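Local atomic coordinates of probable secreted solute-binding lipoprotein (PDB entry 3I3V), a protein that probably binds a solute outside the cell and delivers it to a membrane transporter, as extracellular solute-binding lipoproteins generally do. Residues C[14-19]-C[286-291]; C[53-58]-C[292-297]; C[314-319]-C[327-332]. All coordinates share one frame; numbering follows the deposited sequence.

Contact 1 of 3, residues C[14-19]-C[286-291]; sequences TQLGTT and TLIGFW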
ATOM      1  N   THR C  14      36.274  -9.867  40.984  1.00 29.85           N
ATOM      2  CA  THR C  14      37.157  -9.005  40.195  1.00 30.63           C
ATOM      3  C   THR C  14      38.469  -8.593  40.818  1.00 30.42           C
ATOM      4  O   THR C  14      38.571  -8.459  42.030  1.00 31.79           O
ATOM      5  CB  THR C  14      36.472  -7.667  39.911  1.00 31.14           C
ATOM      6  OG1 THR C  14      35.072  -7.878  39.737  1.00 38.70           O
ATOM      7  CG2 THR C  14      37.058  -7.010  38.693  1.00 27.93           C
ATOM      8  N   GLN C  15      39.444  -8.309  39.958  1.00 31.08           N
ATOM      9  CA  GLN C  15      40.751  -7.828  40.391  1.00 29.79           C
ATOM     10  C   GLN C  15      40.698  -6.308  40.428  1.00 29.92           C
ATOM     11  O   GLN C  15      41.620  -5.665  40.924  1.00 32.09           O
ATOM     12  CB  GLN C  15      41.840  -8.261  39.416  1.00 28.85           C
ATOM     13  CG  GLN C  15      42.186  -9.728  39.501  1.00 27.97           C
ATOM     14  CD  GLN C  15      43.348 -10.094  38.613  1.00 26.12           C
ATOM     15  OE1 GLN C  15      43.369  -9.749  37.428  1.00 25.89           O
ATOM     16  NE2 GLN C  15      44.326 -10.805  39.174  1.00 25.87           N
ATOM     17  N   LEU C  16      39.615  -5.746  39.888  1.00 28.90           N
ATOM     18  CA  LEU C  16      39.412  -4.302  39.843  1.00 28.55           C
ATOM     19  C   LEU C  16      38.573  -3.856  41.028  1.00 30.59           C
ATOM     20  O   LEU C  16      37.685  -4.588  41.474  1.00 28.79           O
ATOM     21  CB  LEU C  16      38.673  -3.892  38.564  1.00 26.56           C
ATOM     22  CG  LEU C  16      39.314  -4.164  37.206  1.00 28.27           C
ATOM     23  CD1 LEU C  16      38.460  -3.531  36.123  1.00 24.48           C
ATOM     24  CD2 LEU C  16      40.727  -3.596  37.172  1.00 29.20           C
ATOM     25  N   GLY C  17      38.828  -2.646  41.520  1.00 30.97           N
ATOM     26  CA  GLY C  17      38.051  -2.150  42.646  1.00 33.96           C
ATOM     27  C   GLY C  17      38.844  -1.322  43.640  1.00 35.36           C
ATOM     28  O   GLY C  17      38.271  -0.558  44.412  1.00 36.16           O
ATOM     29  N   THR C  18      40.162  -1.483  43.634  1.00 36.84           N
ATOM     30  CA  THR C  18      41.018  -0.724  44.534  1.00 38.02           C
ATOM     31  C   THR C  18      42.227  -0.128  43.817  1.00 38.54           C
ATOM     32  O   THR C  18      42.111   0.915  43.176  1.00 41.36           O
ATOM     33  CB  THR C  18      41.501  -1.587  45.715  1.00 38.84           C
ATOM     34  OG1 THR C  18      42.025  -2.829  45.227  1.00 38.52           O
ATOM     35  CG2 THR C  18      40.345  -1.850  46.677  1.00 38.68           C
ATOM     36  N   THR C  19      43.370  -0.798  43.901  1.00 38.47           N
ATOM     37  CA  THR C  19      44.604  -0.303  43.291  1.00 41.20           C
ATOM     38  C   THR C  19      44.811  -0.657  41.822  1.00 41.14           C
ATOM     39  O   THR C  19      45.560   0.021  41.119  1.00 42.43           O
ATOM     40  CB  THR C  19      45.842  -0.802  44.067  1.00 43.48           C
ATOM     41  OG1 THR C  19      45.896  -2.238  44.020  1.00 46.00           O
ATOM     42  CG2 THR C  19      45.774  -0.345  45.522  1.00 43.17           C
ATOM     43  N   THR C 286      45.279  -9.857  26.292  1.00 34.54           N
ATOM     44  CA  THR C 286      44.803 -10.774  27.313  1.00 34.83           C
ATOM     45  C   THR C 286      44.911 -10.329  28.756  1.00 34.04           C
ATOM     46  O   THR C 286      45.163 -11.137  29.650  1.00 32.85           O
ATOM     47  CB  THR C 286      45.443 -12.174  27.158  1.00 35.26           C
ATOM     48  OG1 THR C 286      46.870 -12.056  27.067  1.00 39.30           O
ATOM     49  CG2 THR C 286      44.887 -12.866  25.916  1.00 32.80           C
ATOM     50  N   LEU C 287      44.726  -9.033  28.976  1.00 34.38           N
ATOM     51  CA  LEU C 287      44.704  -8.490  30.326  1.00 33.00           C
ATOM     52  C   LEU C 287      43.254  -8.760  30.750  1.00 33.11           C
ATOM     53  O   LEU C 287      42.486  -9.351  29.977  1.00 34.35           O
ATOM     54  CB  LEU C 287      45.011  -6.993  30.319  1.00 31.24           C
ATOM     55  CG  LEU C 287      46.511  -6.667  30.351  1.00 33.76           C
ATOM     56  CD1 LEU C 287      47.190  -7.239  29.121  1.00 31.65           C
ATOM     57  CD2 LEU C 287      46.714  -5.159  30.430  1.00 32.80           C
ATOM     58  N   ILE C 288      42.876  -8.343  31.951  1.00 31.71           N
ATOM     59  CA  ILE C 288      41.529  -8.588  32.467  1.00 31.04           C
ATOM     60  C   ILE C 288      40.403  -8.816  31.442  1.00 31.85           C
ATOM     61  O   ILE C 288      40.141  -7.984  30.578  1.00 31.76           O
ATOM     62  CB  ILE C 288      41.119  -7.471  33.435  1.00 32.05           C
ATOM     63  CG1 ILE C 288      42.041  -7.513  34.658  1.00 30.85           C
ATOM     64  CG2 ILE C 288      39.657  -7.634  33.847  1.00 29.98           C
ATOM     65  CD1 ILE C 288      41.657  -6.553  35.760  1.00 32.09           C
ATOM     66  N   GLY C 289      39.758  -9.976  31.550  1.00 32.13           N
ATOM     67  CA  GLY C 289      38.657 -10.326  30.671  1.00 28.26           C
ATOM     68  C   GLY C 289      37.498 -10.820  31.523  1.00 28.27           C
ATOM     69  O   GLY C 289      37.685 -11.059  32.721  1.00 25.56           O
ATOM     70  N   PHE C 290      36.315 -10.970  30.918  1.00 26.35           N
ATOM     71  CA  PHE C 290      35.115 -11.435  31.626  1.00 27.34           C
ATOM     72  C   PHE C 290      34.910 -12.951  31.477  1.00 29.22           C
ATOM     73  O   PHE C 290      34.746 -13.454  30.364  1.00 27.86           O
ATOM     74  CB  PHE C 290      33.860 -10.718  31.084  1.00 28.41           C
ATOM     75  CG  PHE C 290      33.803  -9.238  31.403  1.00 27.69           C
ATOM     76  CD1 PHE C 290      33.414  -8.791  32.662  1.00 25.80           C
ATOM     77  CD2 PHE C 290      34.122  -8.289  30.427  1.00 26.28           C
ATOM     78  CE1 PHE C 290      33.337  -7.416  32.951  1.00 24.57           C
ATOM     79  CE2 PHE C 290      34.047  -6.922  30.711  1.00 27.09           C
ATOM     80  CZ  PHE C 290      33.652  -6.488  31.977  1.00 22.10           C
ATOM     81  N   TRP C 291      34.899 -13.677  32.595  1.00 29.45           N
ATOM     82  CA  TRP C 291      34.695 -15.120  32.547  1.00 30.59           C
ATOM     83  C   TRP C 291      33.337 -15.454  33.157  1.00 31.20           C
ATOM     84  O   TRP C 291      32.880 -14.764  34.071  1.00 28.28           O
ATOM     85  CB  TRP C 291      35.789 -15.859  33.329  1.00 29.55           C
ATOM     86  CG  TRP C 291      37.191 -15.546  32.904  1.00 30.81           C
ATOM     87  CD1 TRP C 291      37.810 -14.328  32.950  1.00 30.16           C
ATOM     88  CD2 TRP C 291      38.174 -16.478  32.429  1.00 30.80           C
ATOM     89  NE1 TRP C 291      39.117 -14.445  32.540  1.00 33.54           N
ATOM     90  CE2 TRP C 291      39.369 -15.752  32.217  1.00 29.82           C
ATOM     91  CE3 TRP C 291      38.163 -17.856  32.167  1.00 27.27           C
ATOM     92  CZ2 TRP C 291      40.541 -16.358  31.756  1.00 31.11           C
ATOM     93  CZ3 TRP C 291      39.326 -18.457  31.709  1.00 27.28           C
ATOM     94  CH2 TRP C 291      40.500 -17.709  31.510  1.00 31.12           C
TER

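Contact 2 of 3, residues C[53-58]-C[292-297]; sequences QVYETS and ISPNGV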
ATOM      1  N   GLN C  53      43.197 -18.320  42.873  1.00 31.26           N
ATOM      2  CA  GLN C  53      43.210 -19.305  43.957  1.00 33.56           C
ATOM      3  C   GLN C  53      41.910 -19.235  44.742  1.00 32.34           C
ATOM      4  O   GLN C  53      41.292 -20.258  45.018  1.00 32.77           O
ATOM      5  CB  GLN C  53      44.387 -19.061  44.929  1.00 37.10           C
ATOM      6  CG  GLN C  53      45.801 -19.355  44.386  1.00 43.26           C
ATOM      7  CD  GLN C  53      46.320 -18.330  43.363  1.00 46.74           C
ATOM      8  OE1 GLN C  53      47.425 -18.488  42.827  1.00 48.65           O
ATOM      9  NE2 GLN C  53      45.535 -17.284  43.091  1.00 46.56           N
ATOM     10  N   VAL C  54      41.505 -18.019  45.108  1.00 30.86           N
ATOM     11  CA  VAL C  54      40.280 -17.816  45.873  1.00 30.07           C
ATOM     12  C   VAL C  54      39.070 -18.270  45.081  1.00 30.71           C
ATOM     13  O   VAL C  54      38.131 -18.822  45.648  1.00 31.22           O
ATOM     14  CB  VAL C  54      40.083 -16.339  46.239  1.00 30.89           C
ATOM     15  CG1 VAL C  54      38.775 -16.152  47.022  1.00 27.83           C
ATOM     16  CG2 VAL C  54      41.270 -15.856  47.048  1.00 29.56           C
ATOM     17  N   TYR C  55      39.087 -18.029  43.773  1.00 29.01           N
ATOM     18  CA  TYR C  55      37.967 -18.452  42.942  1.00 28.11           C
ATOM     19  C   TYR C  55      37.867 -19.987  42.889  1.00 28.03           C
ATOM     20  O   TYR C  55      36.776 -20.541  42.953  1.00 26.97           O
ATOM     21  CB  TYR C  55      38.099 -17.905  41.524  1.00 26.18           C
ATOM     22  CG  TYR C  55      37.046 -18.451  40.586  1.00 26.72           C
ATOM     23  CD1 TYR C  55      35.741 -17.970  40.610  1.00 25.83           C
ATOM     24  CD2 TYR C  55      37.350 -19.485  39.705  1.00 27.47           C
ATOM     25  CE1 TYR C  55      34.763 -18.508  39.781  1.00 25.36           C
ATOM     26  CE2 TYR C  55      36.383 -20.028  38.871  1.00 29.15           C
ATOM     27  CZ  TYR C  55      35.090 -19.533  38.915  1.00 27.88           C
ATOM     28  OH  TYR C  55      34.140 -20.076  38.089  1.00 30.70           O
ATOM     29  N   GLU C  56      39.002 -20.669  42.771  1.00 27.53           N
ATOM     30  CA  GLU C  56      38.987 -22.133  42.712  1.00 29.45           C
ATOM     31  C   GLU C  56      38.470 -22.733  44.018  1.00 29.60           C
ATOM     32  O   GLU C  56      37.741 -23.726  44.017  1.00 29.73           O
ATOM     33  CB  GLU C  56      40.386 -22.660  42.367  1.00 27.11           C
ATOM     34  CG  GLU C  56      40.814 -22.224  40.978  1.00 26.31           C
ATOM     35  CD  GLU C  56      42.198 -22.697  40.585  1.00 27.99           C
ATOM     36  OE1 GLU C  56      42.855 -23.371  41.406  1.00 27.58           O
ATOM     37  OE2 GLU C  56      42.624 -22.390  39.448  1.00 27.61           O
ATOM     38  N   THR C  57      38.821 -22.117  45.137  1.00 29.78           N
ATOM     39  CA  THR C  57      38.335 -22.609  46.417  1.00 30.54           C
ATOM     40  C   THR C  57      36.815 -22.425  46.477  1.00 30.93           C
ATOM     41  O   THR C  57      36.109 -23.247  47.057  1.00 33.42           O
ATOM     42  CB  THR C  57      38.975 -21.854  47.583  1.00 29.74           C
ATOM     43  OG1 THR C  57      40.402 -21.909  47.460  1.00 32.00           O
ATOM     44  CG2 THR C  57      38.551 -22.476  48.905  1.00 28.04           C
ATOM     45  N   SER C  58      36.313 -21.346  45.880  1.00 30.53           N
ATOM     46  CA  SER C  58      34.872 -21.088  45.863  1.00 30.49           C
ATOM     47  C   SER C  58      34.159 -22.032  44.905  1.00 29.79           C
ATOM     48  O   SER C  58      33.034 -22.440  45.154  1.00 28.40           O
ATOM     49  CB  SER C  58      34.576 -19.650  45.434  1.00 31.87           C
ATOM     50  OG  SER C  58      34.752 -18.744  46.506  1.00 36.91           O
ATOM     51  N   ILE C 292      32.690 -16.504  32.654  1.00 29.93           N
ATOM     52  CA  ILE C 292      31.396 -16.893  33.206  1.00 30.50           C
ATOM     53  C   ILE C 292      31.493 -18.256  33.882  1.00 30.08           C
ATOM     54  O   ILE C 292      31.961 -19.219  33.290  1.00 30.87           O
ATOM     55  CB  ILE C 292      30.302 -16.948  32.123  1.00 30.81           C
ATOM     56  CG1 ILE C 292      30.140 -15.566  31.484  1.00 28.33           C
ATOM     57  CG2 ILE C 292      28.976 -17.406  32.746  1.00 28.76           C
ATOM     58  CD1 ILE C 292      28.967 -15.468  30.534  1.00 28.79           C
ATOM     59  N   SER C 293      31.042 -18.331  35.128  1.00 30.20           N
ATOM     60  CA  SER C 293      31.099 -19.582  35.869  1.00 32.25           C
ATOM     61  C   SER C 293      29.830 -20.392  35.682  1.00 33.94           C
ATOM     62  O   SER C 293      28.839 -19.894  35.148  1.00 35.23           O
ATOM     63  CB  SER C 293      31.269 -19.304  37.351  1.00 30.95           C
ATOM     64  OG  SER C 293      30.091 -18.698  37.852  1.00 30.16           O
ATOM     65  N   PRO C 294      29.850 -21.670  36.095  1.00 34.44           N
ATOM     66  CA  PRO C 294      28.628 -22.467  35.940  1.00 35.53           C
ATOM     67  C   PRO C 294      27.490 -21.823  36.734  1.00 36.25           C
ATOM     68  O   PRO C 294      26.340 -21.851  36.310  1.00 36.33           O
ATOM     69  CB  PRO C 294      29.043 -23.833  36.475  1.00 36.62           C
ATOM     70  CG  PRO C 294      30.475 -23.932  35.973  1.00 35.19           C
ATOM     71  CD  PRO C 294      31.023 -22.539  36.309  1.00 34.69           C
ATOM     72  N   ASN C 295      27.817 -21.233  37.882  1.00 36.93           N
ATOM     73  CA  ASN C 295      26.812 -20.555  38.697  1.00 37.39           C
ATOM     74  C   ASN C 295      26.255 -19.384  37.891  1.00 39.04           C
ATOM     75  O   ASN C 295      25.055 -19.102  37.921  1.00 36.82           O
ATOM     76  CB  ASN C 295      27.437 -20.007  39.979  1.00 36.75           C
ATOM     77  CG  ASN C 295      27.385 -20.985  41.128  1.00 36.90           C
ATOM     78  OD1 ASN C 295      27.875 -20.687  42.215  1.00 37.72           O
ATOM     79  ND2 ASN C 295      26.793 -22.154  40.901  1.00 35.42           N
ATOM     80  N   GLY C 296      27.157 -18.700  37.187  1.00 40.48           N
ATOM     81  CA  GLY C 296      26.783 -17.560  36.372  1.00 39.92           C
ATOM     82  C   GLY C 296      25.860 -17.983  35.252  1.00 40.92           C
ATOM     83  O   GLY C 296      24.972 -17.229  34.867  1.00 40.51           O
ATOM     84  N   VAL C 297      26.074 -19.188  34.725  1.00 40.98           N
ATOM     85  CA  VAL C 297      25.237 -19.721  33.656  1.00 40.21           C
ATOM     86  C   VAL C 297      23.801 -19.832  34.160  1.00 41.43           C
ATOM     87  O   VAL C 297      22.852 -19.628  33.407  1.00 42.49           O
ATOM     88  CB  VAL C 297      25.717 -21.122  33.195  1.00 39.17           C
ATOM     89  CG1 VAL C 297      24.593 -21.837  32.454  1.00 39.19           C
ATOM     90  CG2 VAL C 297      26.935 -20.988  32.276  1.00 34.16           C
TER

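Contact 3 of 3, residues C[314-319]-C[327-332]; sequences DVVARF and MALRTD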
ATOM      1  N   ASP C 314      29.605   3.550  24.804  1.00 32.01           N
ATOM      2  CA  ASP C 314      29.788   4.657  25.748  1.00 32.09           C
ATOM      3  C   ASP C 314      30.547   4.234  27.001  1.00 32.57           C
ATOM      4  O   ASP C 314      31.282   5.033  27.593  1.00 30.11           O
ATOM      5  CB  ASP C 314      28.442   5.255  26.163  1.00 31.01           C
ATOM      6  CG  ASP C 314      27.538   4.249  26.831  1.00 30.90           C
ATOM      7  OD1 ASP C 314      26.854   4.622  27.813  1.00 31.09           O
ATOM      8  OD2 ASP C 314      27.502   3.092  26.365  1.00 32.44           O
ATOM      9  N   VAL C 315      30.356   2.980  27.410  1.00 32.67           N
ATOM     10  CA  VAL C 315      31.021   2.462  28.598  1.00 31.76           C
ATOM     11  C   VAL C 315      32.485   2.202  28.266  1.00 31.46           C
ATOM     12  O   VAL C 315      33.375   2.473  29.063  1.00 29.93           O
ATOM     13  CB  VAL C 315      30.365   1.150  29.074  1.00 33.34           C
ATOM     14  CG1 VAL C 315      31.069   0.650  30.311  1.00 31.07           C
ATOM     15  CG2 VAL C 315      28.886   1.380  29.364  1.00 32.48           C
ATOM     16  N   VAL C 316      32.718   1.669  27.074  1.00 31.06           N
ATOM     17  CA  VAL C 316      34.063   1.386  26.615  1.00 31.26           C
ATOM     18  C   VAL C 316      34.864   2.684  26.530  1.00 32.45           C
ATOM     19  O   VAL C 316      35.991   2.758  27.015  1.00 33.67           O
ATOM     20  CB  VAL C 316      34.023   0.716  25.239  1.00 29.85           C
ATOM     21  CG1 VAL C 316      35.416   0.576  24.687  1.00 28.30           C
ATOM     22  CG2 VAL C 316      33.343  -0.641  25.358  1.00 29.24           C
ATOM     23  N   ALA C 317      34.261   3.707  25.925  1.00 33.03           N
ATOM     24  CA  ALA C 317      34.893   5.015  25.758  1.00 32.08           C
ATOM     25  C   ALA C 317      35.296   5.662  27.087  1.00 32.76           C
ATOM     26  O   ALA C 317      36.256   6.419  27.141  1.00 34.29           O
ATOM     27  CB  ALA C 317      33.957   5.944  24.977  1.00 31.10           C
ATOM     28  N   ARG C 318      34.563   5.383  28.158  1.00 34.09           N
ATOM     29  CA  ARG C 318      34.923   5.944  29.460  1.00 34.87           C
ATOM     30  C   ARG C 318      36.237   5.324  29.936  1.00 33.54           C
ATOM     31  O   ARG C 318      37.108   6.022  30.462  1.00 33.20           O
ATOM     32  CB  ARG C 318      33.829   5.690  30.506  1.00 38.27           C
ATOM     33  CG  ARG C 318      32.593   6.571  30.358  1.00 42.56           C
ATOM     34  CD  ARG C 318      31.705   6.501  31.602  1.00 49.22           C
ATOM     35  NE  ARG C 318      31.095   7.792  31.923  1.00 54.91           N
ATOM     36  CZ  ARG C 318      30.081   8.349  31.257  1.00 57.27           C
ATOM     37  NH1 ARG C 318      29.533   7.730  30.214  1.00 57.07           N
ATOM     38  NH2 ARG C 318      29.619   9.537  31.634  1.00 57.45           N
ATOM     39  N   PHE C 319      36.377   4.010  29.764  1.00 30.14           N
ATOM     40  CA  PHE C 319      37.606   3.345  30.172  1.00 29.23           C
ATOM     41  C   PHE C 319      38.774   3.968  29.431  1.00 27.43           C
ATOM     42  O   PHE C 319      39.820   4.230  30.017  1.00 27.12           O
ATOM     43  CB  PHE C 319      37.534   1.839  29.895  1.00 28.31           C
ATOM     44  CG  PHE C 319      36.849   1.073  30.984  1.00 28.60           C
ATOM     45  CD1 PHE C 319      37.501   0.840  32.196  1.00 25.15           C
ATOM     46  CD2 PHE C 319      35.527   0.655  30.836  1.00 26.43           C
ATOM     47  CE1 PHE C 319      36.847   0.207  33.242  1.00 25.00           C
ATOM     48  CE2 PHE C 319      34.862   0.020  31.878  1.00 26.01           C
ATOM     49  CZ  PHE C 319      35.518  -0.204  33.085  1.00 25.40           C
HETATM   50  N   MSE C 327      42.037  -0.906  24.977  1.00 34.49           N
HETATM   51  CA  MSE C 327      40.994  -1.930  25.016  1.00 34.81           C
HETATM   52  C   MSE C 327      41.141  -3.020  23.969  1.00 33.98           C
HETATM   53  O   MSE C 327      41.796  -2.826  22.948  1.00 32.70           O
HETATM   54  CB  MSE C 327      39.617  -1.275  24.839  1.00 35.80           C
HETATM   55  CG  MSE C 327      39.309  -0.167  25.830  1.00 36.52           C
HETATM   56 SE   MSE C 327      39.199  -0.805  27.641  1.00 44.80          SE
HETATM   57  CE  MSE C 327      37.396  -1.488  27.585  1.00 39.13           C
ATOM     58  N   ALA C 328      40.514  -4.163  24.235  1.00 33.15           N
ATOM     59  CA  ALA C 328      40.533  -5.291  23.313  1.00 33.18           C
ATOM     60  C   ALA C 328      39.333  -5.221  22.374  1.00 34.05           C
ATOM     61  O   ALA C 328      39.164  -6.096  21.532  1.00 36.06           O
ATOM     62  CB  ALA C 328      40.510  -6.597  24.078  1.00 30.28           C
ATOM     63  N   LEU C 329      38.500  -4.189  22.521  1.00 34.58           N
ATOM     64  CA  LEU C 329      37.322  -4.027  21.668  1.00 35.07           C
ATOM     65  C   LEU C 329      37.468  -2.810  20.757  1.00 37.44           C
ATOM     66  O   LEU C 329      38.259  -1.904  21.035  1.00 38.89           O
ATOM     67  CB  LEU C 329      36.064  -3.856  22.526  1.00 34.76           C
ATOM     68  CG  LEU C 329      35.872  -4.825  23.697  1.00 33.85           C
ATOM     69  CD1 LEU C 329      34.600  -4.468  24.455  1.00 32.68           C
ATOM     70  CD2 LEU C 329      35.803  -6.247  23.178  1.00 31.66           C
ATOM     71  N   ARG C 330      36.695  -2.785  19.674  1.00 38.71           N
ATOM     72  CA  ARG C 330      36.728  -1.666  18.733  1.00 38.76           C
ATOM     73  C   ARG C 330      36.127  -0.422  19.376  1.00 37.94           C
ATOM     74  O   ARG C 330      35.059  -0.495  19.988  1.00 36.91           O
ATOM     75  CB  ARG C 330      35.905  -1.981  17.487  1.00 40.99           C
ATOM     76  CG  ARG C 330      35.923  -3.426  17.060  1.00 44.32           C
ATOM     77  CD  ARG C 330      36.588  -3.602  15.717  1.00 45.41           C
ATOM     78  NE  ARG C 330      35.862  -4.579  14.919  1.00 47.36           N
ATOM     79  CZ  ARG C 330      36.326  -5.140  13.812  1.00 49.28           C
ATOM     80  NH1 ARG C 330      37.532  -4.822  13.356  1.00 48.21           N
ATOM     81  NH2 ARG C 330      35.579  -6.022  13.162  1.00 50.46           N
ATOM     82  N   THR C 331      36.821   0.708  19.230  1.00 37.04           N
ATOM     83  CA  THR C 331      36.375   2.003  19.750  1.00 36.50           C
ATOM     84  C   THR C 331      36.830   3.081  18.773  1.00 39.01           C
ATOM     85  O   THR C 331      37.647   2.827  17.881  1.00 39.13           O
ATOM     86  CB  THR C 331      37.033   2.410  21.086  1.00 33.62           C
ATOM     87  OG1 THR C 331      37.522   1.261  21.771  1.00 40.37           O
ATOM     88  CG2 THR C 331      36.032   3.127  21.960  1.00 34.03           C
ATOM     89  N   ASP C 332      36.305   4.286  18.967  1.00 38.69           N
ATOM     90  CA  ASP C 332      36.666   5.436  18.154  1.00 39.58           C
ATOM     91  C   ASP C 332      37.265   6.427  19.146  1.00 38.27           C
ATOM     92  O   ASP C 332      37.859   7.435  18.761  1.00 38.00           O
ATOM     93  CB  ASP C 332      35.425   6.034  17.475  1.00 42.40           C
ATOM     94  CG  ASP C 332      34.962   5.220  16.269  1.00 46.10           C
ATOM     95  OD1 ASP C 332      33.778   5.352  15.880  1.00 49.48           O
ATOM     96  OD2 ASP C 332      35.779   4.460  15.698  1.00 47.01           O
TER

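Contact 1 of 3, residues C[14-19]-C[286-291]
Ile-288 carries this contact for the 286-291 segment, reaching into the notch between Gln-15 and Leu-16 of the loop that follows strand 9-14. At Ile-288 the CG1 branch lies anti to the carbonyl carbon (chi1 -65°) and continues extended (chi2 -174°), which makes the terminal CD1 the leading atom. It meets CD2 of Leu-16 at 3.4 Å, tighter than ordinary carbon-carbon packing, and lies 3.6 Å from CG of Leu-16. On the Gln-15 side, CD1 of Ile-288 comes 4.0 Å from CB of Gln-15, while CG1 of Ile-288 lies 3.8 Å from the amide oxygen OE1 of Gln-15. That oxygen meets only carbon across the contact. The other end of the same amide, NE2, donates to Gly-48 O, a bond that anchors the head of the side chain while its aliphatic part and OE1 flank the isoleucine. Ile-288 and Leu-16 share Phe-122 of strand 122-131 as a common neighbour, and Leu-16 packs on Tyr-26 of helix 23-36 as well.

With Gly-289 the chain enters strand 289-292, which runs antiparallel to 67-70 at the edge of a sheet ordered 41-46, 9-14, 67-70, 289-292. This order, with one reversed edge strand arriving after the chain has passed through the other lobe, fits the type II topology of periplasmic binding proteins. In that fold the loop after the first strand lies at the end of the sheet facing the interlobe cleft. The pairing of the edge strand begins at once, through backbone hydrogen bonding between Gly-289 and Val-70.

Contact 2 of 3, residues C[53-58]-C[292-297]
Tyr-55 and Ser-293 meet through van der Waals contact, the phenol of the one coming up against the side-chain carbon of the other. OH of Tyr-55 lies 3.1 Å from CB of Ser-293, a short approach, and 3.8 Å from CA of Ser-293. The serine carbon sits beyond the outer edge of the tyrosine ring, near its plane, and not over a face. Tyr-55 gets there because its CG is anti to the backbone N (chi1 173°), which carries the ring away from its helix and lets the far end touch where the backbones stay well apart. CD of Pro-294 is a looser neighbour, 4.4 Å from OH of Tyr-55.

No hydrogen bond joins the two segments: the hydroxyls OH of Tyr-55 and OG of Ser-293 are 4.3 Å apart, and each turns to a main-chain carbonyl, Ala-84 O for the tyrosine and Ala-65 O for the serine. Helix 51-60, which bears Tyr-55, is the connection of a beta-alpha-beta crossover from strand 41-46 to strand 67-70, passing over 9-14. Ser-293 follows directly on edge strand 289-292 of the same sheet.

Hydrogen bonds within the 292-297 segment form the second group. Ser-293 is the N-cap of helix 294-298, and its OG accepts a capping bond from Gly-296 N at 3.0 Å with an N-H...O angle of 151°. The buried hydroxyl is thus held by two bonds, accepting from Gly-296 N and donating to Ala-65 O. The first helical turn is closed by an ordinary main-chain bond from Val-297 N to Ser-293 O at 2.9 Å.

Trp-79 also meets the Tyr-55 ring, the planes inclined at about 45°.

Contact 3 of 3, residues C[314-319]-C[327-332]
A Met-aromatic contact, between Phe-319 and the selenomethionine Met-327, lies at one end of an apolar interface that a helix makes with the irregular chain following strand 326-327. SE of Met-327 is 5.5 Å from the centre of the Phe-319 ring, 50° off the ring normal, an oblique approach. Its closest touch is nearer the root of the side chain, 3.9 Å from SE of Met-327 to CB of Phe-319. The Met-327 chain bends at chi2 (-65°) and again at chi3 (-81°), folding CE back to within 4.1 Å of CG1 of Val-316.

Val-316 fills the middle, dividing its methyls between partners. Its CG1 also meets Thr-331, lying 3.7 Å from OG1 and 3.8 Å from CG2 of that residue, whereas CG2 of Val-316 faces CD1 of Leu-329 at 4.1 Å. OG1 of Thr-331 donates a weak bond to Leu-329 O, within its own segment.

Helix 313-323 thereby packs on the chain leaving strand 326-327, which pairs antiparallel with strand 122-131. The Phe-319 ring lies edge-to-face with both Tyr-121 and Phe-122, and the Phe-319 side chain also touches Thr-25 of helix 23-36.

All three contacts are largely buried, yet they lie at different distances from the chain centre: measured from the centre of each contact, about 14 Å for contact 1, 17 Å for contact 3 and 25 Å for contact 2. Contacts 1 and 2 flank strand 289-292, contact 1 through the residue just before it and contact 2 through the residue just after it. Contact 3 uses a different helix and the loop after strand 326-327, but Phe-122 borders both it and contact 1. Chemistry changes with place. Contacts 1 and 3 are mainly apolar, the latter burying the most surface, whereas contact 2 brings together two hydroxyl-bearing side chains bonded to separate carbonyls, beside a capped helix start.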